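Aminotransferase, class III (Deinococcus radiodurans, PDB 3I4J) probably acts as a pyridoxal-phosphate-dependent transaminase of class III, transferring amino groups between substrates. Local coordinates at residues 373-385 with 417-429. The protein carries 1 engineered substitution. Residues are numbered along the deposited sequence; the frame is centred on the assembly and turned at random.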
# COMPACT_ATOMS: atom_id res chain seq x y z
N SER C 373 -22.60 5.46 -15.69
CA SER C 373 -21.79 4.43 -16.31
C SER C 373 -22.09 4.39 -17.80
O SER C 373 -21.21 4.13 -18.62
CB SER C 373 -22.09 3.07 -15.68
OG SER C 373 -23.46 2.74 -15.81
N ARG C 374 -23.35 4.64 -18.15
CA ARG C 374 -23.78 4.64 -19.54
C ARG C 374 -23.09 5.79 -20.27
O ARG C 374 -22.64 5.63 -21.41
CB ARG C 374 -25.30 4.78 -19.61
CG ARG C 374 -26.03 3.59 -19.01
CD ARG C 374 -27.51 3.85 -18.76
NE ARG C 374 -28.15 2.69 -18.12
CZ ARG C 374 -29.40 2.67 -17.66
NH1 ARG C 374 -30.17 3.74 -17.77
NH2 ARG C 374 -29.87 1.57 -17.10
N ILE C 375 -23.01 6.94 -19.62
CA ILE C 375 -22.36 8.10 -20.22
C ILE C 375 -20.85 7.89 -20.17
O ILE C 375 -20.12 8.37 -21.03
CB ILE C 375 -22.73 9.40 -19.48
CG1 ILE C 375 -24.20 9.72 -19.72
CG2 ILE C 375 -21.84 10.55 -19.97
CD1 ILE C 375 -24.66 11.03 -19.11
N GLY C 376 -20.40 7.17 -19.15
CA GLY C 376 -18.98 6.89 -19.02
C GLY C 376 -18.50 5.98 -20.13
O GLY C 376 -17.43 6.19 -20.70
N ALA C 377 -19.30 4.97 -20.44
CA ALA C 377 -18.95 4.02 -21.50
C ALA C 377 -18.93 4.74 -22.84
O ALA C 377 -18.02 4.52 -23.65
CB ALA C 377 -19.97 2.88 -21.53
N ALA C 378 -19.92 5.60 -23.06
CA ALA C 378 -20.01 6.36 -24.31
C ALA C 378 -18.81 7.29 -24.42
O ALA C 378 -18.26 7.48 -25.51
CB ALA C 378 -21.31 7.15 -24.35
N ALA C 379 -18.41 7.88 -23.30
CA ALA C 379 -17.27 8.78 -23.27
C ALA C 379 -16.01 8.01 -23.65
O ALA C 379 -15.19 8.47 -24.45
CB ALA C 379 -17.11 9.39 -21.88
N LEU C 380 -15.85 6.83 -23.06
CA LEU C 380 -14.68 6.00 -23.34
C LEU C 380 -14.63 5.70 -24.83
O LEU C 380 -13.57 5.81 -25.46
CB LEU C 380 -14.76 4.69 -22.55
CG LEU C 380 -13.51 3.80 -22.62
CD1 LEU C 380 -12.33 4.54 -22.02
CD2 LEU C 380 -13.76 2.50 -21.86
N LYS C 381 -15.78 5.34 -25.39
CA LYS C 381 -15.90 5.03 -26.82
C LYS C 381 -15.32 6.18 -27.65
O LYS C 381 -14.66 5.95 -28.66
CB LYS C 381 -17.37 4.83 -27.18
CG LYS C 381 -17.64 3.65 -28.11
CD LYS C 381 -17.39 2.33 -27.41
CE LYS C 381 -17.88 1.15 -28.24
NZ LYS C 381 -17.20 1.06 -29.56
N ARG C 382 -15.59 7.41 -27.21
CA ARG C 382 -15.10 8.59 -27.92
C ARG C 382 -13.68 8.98 -27.53
O ARG C 382 -13.10 9.90 -28.10
CB ARG C 382 -16.03 9.78 -27.67
CG ARG C 382 -17.28 9.75 -28.53
CD ARG C 382 -18.29 10.80 -28.10
NE ARG C 382 -19.46 10.81 -28.96
CZ ARG C 382 -19.54 11.46 -30.12
NH1 ARG C 382 -18.51 12.18 -30.55
NH2 ARG C 382 -20.65 11.39 -30.84
N GLY C 383 -13.12 8.28 -26.55
CA GLY C 383 -11.75 8.58 -26.15
C GLY C 383 -11.61 9.51 -24.95
O GLY C 383 -10.64 10.25 -24.85
N LEU C 384 -12.58 9.45 -24.04
CA LEU C 384 -12.54 10.28 -22.84
C LEU C 384 -12.62 9.41 -21.59
O LEU C 384 -13.57 8.64 -21.42
CB LEU C 384 -13.69 11.29 -22.83
CG LEU C 384 -13.77 12.17 -21.57
CD1 LEU C 384 -12.52 13.02 -21.46
CD2 LEU C 384 -15.02 13.04 -21.63
N ILE C 385 -11.63 9.54 -20.72
CA ILE C 385 -11.58 8.79 -19.47
C ILE C 385 -12.31 9.58 -18.38
O ILE C 385 -12.07 10.78 -18.21
CB ILE C 385 -10.12 8.58 -18.99
CG1 ILE C 385 -9.30 7.88 -20.07
CG2 ILE C 385 -10.12 7.77 -17.70
CD1 ILE C 385 -9.80 6.50 -20.43
N LEU C 417 -11.76 18.26 -23.96
CA LEU C 417 -12.42 17.40 -22.99
C LEU C 417 -13.92 17.68 -23.04
O LEU C 417 -14.74 16.76 -23.08
CB LEU C 417 -11.87 17.67 -21.59
CG LEU C 417 -12.39 16.87 -20.39
CD1 LEU C 417 -11.42 17.06 -19.22
CD2 LEU C 417 -13.78 17.34 -20.01
N LEU C 418 -14.28 18.96 -23.04
CA LEU C 418 -15.68 19.37 -23.09
C LEU C 418 -16.37 18.87 -24.37
O LEU C 418 -17.52 18.43 -24.33
CB LEU C 418 -15.79 20.90 -22.99
CG LEU C 418 -15.42 21.50 -21.63
CD1 LEU C 418 -15.19 22.99 -21.76
CD2 LEU C 418 -16.53 21.22 -20.62
N ALA C 419 -15.66 18.92 -25.49
CA ALA C 419 -16.21 18.46 -26.76
C ALA C 419 -16.49 16.97 -26.71
O ALA C 419 -17.52 16.49 -27.19
CB ALA C 419 -15.25 18.78 -27.90
N LEU C 420 -15.56 16.22 -26.13
CA LEU C 420 -15.72 14.77 -26.01
C LEU C 420 -16.90 14.44 -25.10
O LEU C 420 -17.68 13.53 -25.38
CB LEU C 420 -14.44 14.14 -25.46
CG LEU C 420 -13.19 14.31 -26.33
CD1 LEU C 420 -11.98 13.75 -25.60
CD2 LEU C 420 -13.38 13.61 -27.68
N LEU C 421 -17.02 15.18 -24.01
CA LEU C 421 -18.10 14.95 -23.06
C LEU C 421 -19.45 15.24 -23.72
O LEU C 421 -20.41 14.51 -23.52
CB LEU C 421 -17.92 15.83 -21.82
CG LEU C 421 -18.92 15.57 -20.70
CD1 LEU C 421 -18.70 14.17 -20.14
CD2 LEU C 421 -18.76 16.61 -19.60
N ALA C 422 -19.50 16.32 -24.49
CA ALA C 422 -20.73 16.71 -25.18
C ALA C 422 -21.15 15.58 -26.12
O ALA C 422 -22.34 15.29 -26.27
CB ALA C 422 -20.51 18.00 -25.96
N GLY C 423 -20.17 14.94 -26.75
CA GLY C 423 -20.47 13.85 -27.65
C GLY C 423 -21.07 12.66 -26.91
O GLY C 423 -22.02 12.04 -27.39
N ALA C 424 -20.51 12.35 -25.75
CA ALA C 424 -20.98 11.24 -24.93
C ALA C 424 -22.41 11.52 -24.47
O ALA C 424 -23.27 10.63 -24.49
CB ALA C 424 -20.07 11.05 -23.72
N LEU C 425 -22.66 12.75 -24.03
CA LEU C 425 -23.99 13.13 -23.57
C LEU C 425 -24.98 13.02 -24.73
O LEU C 425 -26.12 12.61 -24.55
CB LEU C 425 -23.97 14.57 -23.03
CG LEU C 425 -23.23 14.78 -21.71
CD1 LEU C 425 -23.09 16.26 -21.41
CD2 LEU C 425 -23.98 14.07 -20.59
N GLU C 426 -24.52 13.38 -25.93
CA GLU C 426 -25.35 13.31 -27.12
C GLU C 426 -25.70 11.85 -27.44
O GLU C 426 -26.84 11.53 -27.77
CB GLU C 426 -24.63 13.94 -28.31
CG GLU C 426 -25.29 13.72 -29.67
CD GLU C 426 -26.68 14.33 -29.76
OE1 GLU C 426 -26.82 15.54 -29.47
OE2 GLU C 426 -27.63 13.60 -30.12
N ASP C 427 -24.71 10.97 -27.35
CA ASP C 427 -24.92 9.55 -27.64
C ASP C 427 -25.96 8.93 -26.71
O ASP C 427 -26.87 8.23 -27.17
CB ASP C 427 -23.61 8.76 -27.50
CG ASP C 427 -22.50 9.29 -28.38
OD1 ASP C 427 -22.78 9.69 -29.53
OD2 ASP C 427 -21.33 9.30 -27.93
N VAL C 428 -25.84 9.20 -25.42
CA VAL C 428 -26.75 8.64 -24.43
C VAL C 428 -28.08 9.38 -24.32
O VAL C 428 -29.14 8.77 -24.29
CB VAL C 428 -26.09 8.60 -23.03
CG1 VAL C 428 -27.05 7.99 -22.02
CG2 VAL C 428 -24.80 7.80 -23.09
N LEU C 429 -28.01 10.71 -24.25
CA LEU C 429 -29.22 11.53 -24.12
C LEU C 429 -29.80 11.94 -25.47
O LEU C 429 -29.18 11.63 -26.51
CB LEU C 429 -28.90 12.78 -23.30
CG LEU C 429 -28.28 12.53 -21.91
CD1 LEU C 429 -27.86 13.86 -21.30
CD2 LEU C 429 -29.28 11.82 -21.02
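Two helices of the C-terminal part of this class-III aminotransferase chain, 372-382 and the last helix, 411-428, pack where Ala379 meets Ala424. Their CB atoms lie 3.9 Å apart, and such small residues allow the local axes to approach to 8.2 Å while running at 125° to each other. Towards the chain end, Ile375 and Val428 cross at about a right angle. With CG1 of Ile375 beside the backbone N (chi1 -68°) and the chain extended beyond it, CD1 reaches CD2 of Leu425 at 3.4 Å, tighter than normal carbon contact, while CG2 reaches Ala424. An alanine in place of Ile375 would probably open a gap beside Leu425 and leave Val428 less firmly packed. Beyond the Schellman motif at Gly383, Leu384 packs against Leu417, Leu420 and Leu421; its CG, anti to the backbone N, carries CD2 to 4.0 Å from CB of Leu421. Away from this contact, Leu418 and Ala422 rest on helix 318-339.

Arg382, its chain extended from CG to NE, fits as a knob among Leu420, Gly423, Ala424 and Asp427, with CA of Gly423 over one guanidinium face. Side-on, its NE donates to Asp427 OD2 (2.6 Å) and its NH2 to OD1 (3.0 Å), both on syn sides. With the two planes only 15° apart, this two-bond salt bridge fixes the guanidinium's rotation and probably balances both charges at the exposed margin of an otherwise apolar joint.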